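Local coordinates for uncharacterized ABC transporter solute-binding protein yclQ (Bacillus subtilis subsp. subtilis str. 168, PDB 3GFV), which binds iron-free and ferric petrobactin and its precursor 3,4-dihydroxybenzoic acid, serving the YclNOPQ ABC transporter in siderophore-mediated iron uptake, at residues 135-140 / 147-152; 229-234 / 248-253. One frame throughout, in Å; residues are numbered along the deposited sequence.

Interaction 1 comes first along the chain and interaction 2 follows, with no overlap between them. Their centres lie 36 Å apart on opposite sides of the chain's centre, and their nearest atoms are about 18 Å from each other, so neither touches the other. The 135-140 / 147-152 pair joins helix 128-142 to the start of helix 146-170, the long helix that runs from the N-terminal to the C-terminal lobe, as in other siderophore-binding proteins of this family. The 229-234 / 248-253 pair belongs to the C-terminal lobe, where helix 246-250 packs on strand 230-235 of the mixed sheet. One contact thus sits where the connecting helix begins, the other within the lobe beyond it.

Interaction 1: residues 135-140 / 147-152; sequences DAETIG and DKVKDE
The carbonyl oxygen Ala136 O accepts the helical hydrogen bond from Gly140 N at 2.9 Å, and both methyls of Val149 lean against it from the facing helix. This is an alpha-alpha hairpin: helix 128-142 turns through a short loop into helix 146-170, the long helix that links the two lobes in this class of periplasmic binding protein. The short segments run nearly antiparallel at 156°, with their axes 8.8 Å apart.

Val149 carries the contact: CG1 lies on the Ala136 peptide and CG2 on Gly140 CA, with Ala136 O touched by both. CG1 is anti to the backbone N (chi1 169°) and meets Ala136 CB at 3.8 Å. Glu137 comes nearest with its backbone N, 3.9 Å from Val149 CG1; of its side chain the CG is closest, 4.3 Å from the same methyl, and its carboxylate makes no bond across the pair. Leu153, one turn on from Val149, continues the apolar seam against Ala136 and Glu137. On another side of helix 128-142, Ile139 packs onto helix 42-50 through Ser44, Thr47 and Leu48, tying the hairpin to the N-terminal lobe.

No hydrogen bond crosses between the segments. The polar pairing lies along the second helix, where Lys148 NZ bridges one turn to Glu152 OE2 at 3.0 Å, coming from above the carboxylate, 45° out of its plane. The CA atoms come nearest at Gly140, 5.8 Å from that of Val149; with no side chain in the way, Val149 CG2 rests 3.7 Å from Gly140 CA.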
# COMPACT_ATOMS: atom_id res chain seq x y z
N ASP A 135 -7.17 -10.92 0.49
CA ASP A 135 -6.99 -10.41 -0.87
C ASP A 135 -6.06 -11.32 -1.66
O ASP A 135 -6.37 -11.68 -2.80
CB ASP A 135 -6.38 -9.00 -0.85
CG ASP A 135 -7.38 -7.94 -0.40
OD1 ASP A 135 -8.57 -8.29 -0.21
OD2 ASP A 135 -6.95 -6.77 -0.23
N ALA A 136 -4.91 -11.65 -1.06
CA ALA A 136 -3.94 -12.53 -1.70
C ALA A 136 -4.55 -13.90 -2.02
O ALA A 136 -4.41 -14.44 -3.12
CB ALA A 136 -2.67 -12.70 -0.81
N GLU A 137 -5.24 -14.46 -1.03
CA GLU A 137 -5.85 -15.78 -1.22
C GLU A 137 -6.89 -15.79 -2.34
O GLU A 137 -7.07 -16.81 -3.04
CB GLU A 137 -6.45 -16.29 0.08
CG GLU A 137 -5.38 -16.62 1.10
CD GLU A 137 -5.93 -16.96 2.46
OE1 GLU A 137 -7.12 -16.66 2.71
OE2 GLU A 137 -5.17 -17.54 3.27
N THR A 138 -7.59 -14.67 -2.48
CA THR A 138 -8.59 -14.53 -3.55
C THR A 138 -7.91 -14.59 -4.91
O THR A 138 -8.37 -15.28 -5.82
CB THR A 138 -9.41 -13.21 -3.39
OG1 THR A 138 -10.39 -13.39 -2.36
CG2 THR A 138 -10.11 -12.82 -4.70
N ILE A 139 -6.81 -13.86 -5.05
CA ILE A 139 -6.04 -13.93 -6.29
C ILE A 139 -5.54 -15.35 -6.54
O ILE A 139 -5.63 -15.87 -7.65
CB ILE A 139 -4.90 -12.89 -6.28
CG1 ILE A 139 -5.51 -11.49 -6.32
CG2 ILE A 139 -3.98 -13.11 -7.46
CD1 ILE A 139 -4.49 -10.35 -6.22
N GLY A 140 -5.03 -16.00 -5.49
CA GLY A 140 -4.63 -17.39 -5.61
C GLY A 140 -5.72 -18.30 -6.15
O GLY A 140 -5.48 -19.16 -7.01
N ASP A 147 -1.41 -22.64 -3.68
CA ASP A 147 -0.24 -23.08 -2.93
C ASP A 147 0.88 -22.04 -2.91
O ASP A 147 1.52 -21.81 -1.89
CB ASP A 147 0.29 -24.42 -3.44
CG ASP A 147 -0.67 -25.55 -3.16
OD1 ASP A 147 -1.46 -25.43 -2.20
OD2 ASP A 147 -0.62 -26.55 -3.90
N LYS A 148 1.15 -21.43 -4.06
CA LYS A 148 2.15 -20.36 -4.11
C LYS A 148 1.77 -19.23 -3.16
O LYS A 148 2.62 -18.72 -2.42
CB LYS A 148 2.28 -19.84 -5.54
CG LYS A 148 3.24 -18.68 -5.71
CD LYS A 148 4.68 -19.08 -5.51
CE LYS A 148 5.59 -17.98 -6.01
NZ LYS A 148 6.97 -18.20 -5.53
N VAL A 149 0.50 -18.84 -3.16
CA VAL A 149 0.09 -17.76 -2.26
C VAL A 149 0.27 -18.18 -0.80
O VAL A 149 0.77 -17.40 0.02
CB VAL A 149 -1.35 -17.31 -2.51
CG1 VAL A 149 -1.83 -16.39 -1.39
CG2 VAL A 149 -1.45 -16.58 -3.87
N LYS A 150 -0.10 -19.41 -0.47
CA LYS A 150 0.01 -19.87 0.91
C LYS A 150 1.46 -19.76 1.39
O LYS A 150 1.74 -19.27 2.49
CB LYS A 150 -0.46 -21.32 1.04
CG LYS A 150 -0.27 -21.88 2.44
CD LYS A 150 -0.60 -23.37 2.48
CE LYS A 150 -0.63 -23.88 3.92
NZ LYS A 150 0.58 -23.45 4.69
N ASP A 151 2.37 -20.22 0.55
CA ASP A 151 3.79 -20.21 0.87
C ASP A 151 4.33 -18.78 1.00
O ASP A 151 5.12 -18.48 1.90
CB ASP A 151 4.57 -20.99 -0.18
CG ASP A 151 4.28 -22.48 -0.14
OD1 ASP A 151 3.81 -22.98 0.91
OD2 ASP A 151 4.51 -23.15 -1.17
N GLU A 152 3.92 -17.90 0.09
CA GLU A 152 4.35 -16.51 0.15
C GLU A 152 3.81 -15.82 1.40
O GLU A 152 4.51 -15.03 2.02
CB GLU A 152 3.91 -15.76 -1.11
CG GLU A 152 4.59 -16.25 -2.39
CD GLU A 152 6.11 -16.13 -2.31
OE1 GLU A 152 6.60 -15.07 -1.85
OE2 GLU A 152 6.81 -17.08 -2.71

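Interaction 2: residues 229-234 / 248-253; sequences DYLFVI and QVVEND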
# COMPACT_ATOMS: atom_id res chain seq x y z
N ASP A 229 11.44 8.48 18.89
CA ASP A 229 12.79 7.92 18.72
C ASP A 229 13.08 7.61 17.26
O ASP A 229 14.21 7.75 16.80
CB ASP A 229 12.89 6.62 19.54
CG ASP A 229 12.65 6.86 21.01
OD1 ASP A 229 13.25 7.82 21.53
OD2 ASP A 229 11.83 6.13 21.62
N TYR A 230 12.05 7.16 16.54
CA TYR A 230 12.12 6.88 15.10
C TYR A 230 11.07 7.67 14.37
O TYR A 230 9.93 7.77 14.83
CB TYR A 230 11.94 5.37 14.80
CG TYR A 230 13.12 4.58 15.27
CD1 TYR A 230 14.13 4.20 14.38
CD2 TYR A 230 13.27 4.29 16.63
CE1 TYR A 230 15.24 3.50 14.84
CE2 TYR A 230 14.39 3.61 17.09
CZ TYR A 230 15.36 3.21 16.19
OH TYR A 230 16.47 2.53 16.66
N LEU A 231 11.44 8.26 13.24
CA LEU A 231 10.51 9.07 12.47
C LEU A 231 10.41 8.51 11.05
O LEU A 231 11.38 8.52 10.29
CB LEU A 231 10.96 10.54 12.45
CG LEU A 231 10.05 11.51 11.67
CD1 LEU A 231 8.68 11.62 12.31
CD2 LEU A 231 10.72 12.90 11.61
N PHE A 232 9.23 8.00 10.71
CA PHE A 232 8.97 7.41 9.40
C PHE A 232 8.32 8.47 8.53
O PHE A 232 7.26 9.00 8.89
CB PHE A 232 8.04 6.21 9.55
CG PHE A 232 8.65 5.09 10.34
CD1 PHE A 232 9.37 4.09 9.69
CD2 PHE A 232 8.51 5.03 11.72
CE1 PHE A 232 9.93 3.02 10.41
CE2 PHE A 232 9.07 3.97 12.45
CZ PHE A 232 9.80 2.99 11.80
N VAL A 233 8.94 8.78 7.39
CA VAL A 233 8.43 9.86 6.55
C VAL A 233 8.02 9.38 5.16
O VAL A 233 8.79 8.68 4.49
CB VAL A 233 9.50 10.94 6.37
CG1 VAL A 233 8.95 12.09 5.55
CG2 VAL A 233 9.95 11.45 7.74
N ILE A 234 6.83 9.80 4.74
CA ILE A 234 6.34 9.56 3.37
C ILE A 234 6.12 10.93 2.77
O ILE A 234 5.59 11.81 3.44
CB ILE A 234 5.03 8.78 3.39
CG1 ILE A 234 5.30 7.36 3.91
CG2 ILE A 234 4.39 8.68 2.00
CD1 ILE A 234 4.09 6.72 4.50
N GLN A 248 12.59 20.18 4.36
CA GLN A 248 12.22 21.39 5.07
C GLN A 248 11.57 20.99 6.38
O GLN A 248 11.57 21.77 7.33
CB GLN A 248 11.29 22.29 4.24
CG GLN A 248 9.85 21.82 4.11
CD GLN A 248 9.09 22.60 3.04
OE1 GLN A 248 8.13 23.30 3.33
NE2 GLN A 248 9.55 22.49 1.79
N VAL A 249 11.01 19.78 6.44
CA VAL A 249 10.45 19.34 7.70
C VAL A 249 11.55 18.81 8.61
O VAL A 249 11.73 19.29 9.72
CB VAL A 249 9.38 18.25 7.57
CG1 VAL A 249 8.92 17.80 8.98
CG2 VAL A 249 8.19 18.75 6.73
N VAL A 250 12.29 17.82 8.14
CA VAL A 250 13.08 17.03 9.09
C VAL A 250 14.40 17.69 9.42
O VAL A 250 15.00 17.43 10.46
CB VAL A 250 13.33 15.59 8.61
CG1 VAL A 250 12.00 14.89 8.37
CG2 VAL A 250 14.19 15.60 7.37
N GLU A 251 14.86 18.56 8.53
CA GLU A 251 16.10 19.27 8.76
C GLU A 251 15.85 20.68 9.30
O GLU A 251 16.78 21.46 9.49
CB GLU A 251 16.97 19.23 7.50
CG GLU A 251 17.35 17.78 7.15
CD GLU A 251 18.07 17.63 5.83
OE1 GLU A 251 18.67 18.62 5.37
OE2 GLU A 251 18.03 16.51 5.27
N ASN A 252 14.58 20.98 9.60
CA ASN A 252 14.24 22.27 10.22
C ASN A 252 14.90 22.43 11.59
O ASN A 252 14.89 21.51 12.41
CB ASN A 252 12.74 22.39 10.40
CG ASN A 252 12.33 23.80 10.68
OD1 ASN A 252 12.52 24.32 11.78
ND2 ASN A 252 11.79 24.45 9.66
N ASP A 253 15.46 23.61 11.85
CA ASP A 253 16.11 23.89 13.13
C ASP A 253 15.22 23.54 14.33
O ASP A 253 15.72 23.11 15.38
CB ASP A 253 16.52 25.36 13.19
CG ASP A 253 17.12 25.75 14.54
OD1 ASP A 253 18.35 25.64 14.68
OD2 ASP A 253 16.36 26.15 15.45
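Val250 turns its CG1 anti to its own carbonyl carbon (chi1 -58°), which sends that methyl from the helix toward the strand. Leu231 carries its CG anti to the backbone N, and its chi2 of 65° turns CD1 back while CD2 prolongs the chain, anti to CA, and touches Val250 CG1. Val233 adds a third methyl, its CG2. The single CG1 of Val250 therefore touches two strand residues two positions apart: Leu231 CD2 at 4.0 Å and Val233 CG2 at 4.1 Å from Val250 CG1. The leucine and Val250 meet at a slant, whereas the two valines reach for each other tip to tip.

All three residues are buried, and their contact is purely apolar. Neighbouring strands complete the surroundings: Leu231 lies on Leu175 and Ile177, Val233 on Ile177 and Val266, and Val250 on Tyr268. The helix ends here, since Glu251 is the first residue to leave helical geometry; next to Val250, Val249 packs against Tyr220 and Ile223 of helix 220-226.

Strands 230-235 and 266-268 pair in parallel, and the chain between them includes helix 246-250, along with helices 236-240 and 259-262. Val250 thus presses the connecting segment onto one face of the sheet, as in a beta-alpha-beta crossover, here part of the alpha-beta sandwich of the C-terminal lobe in a periplasmic binding protein.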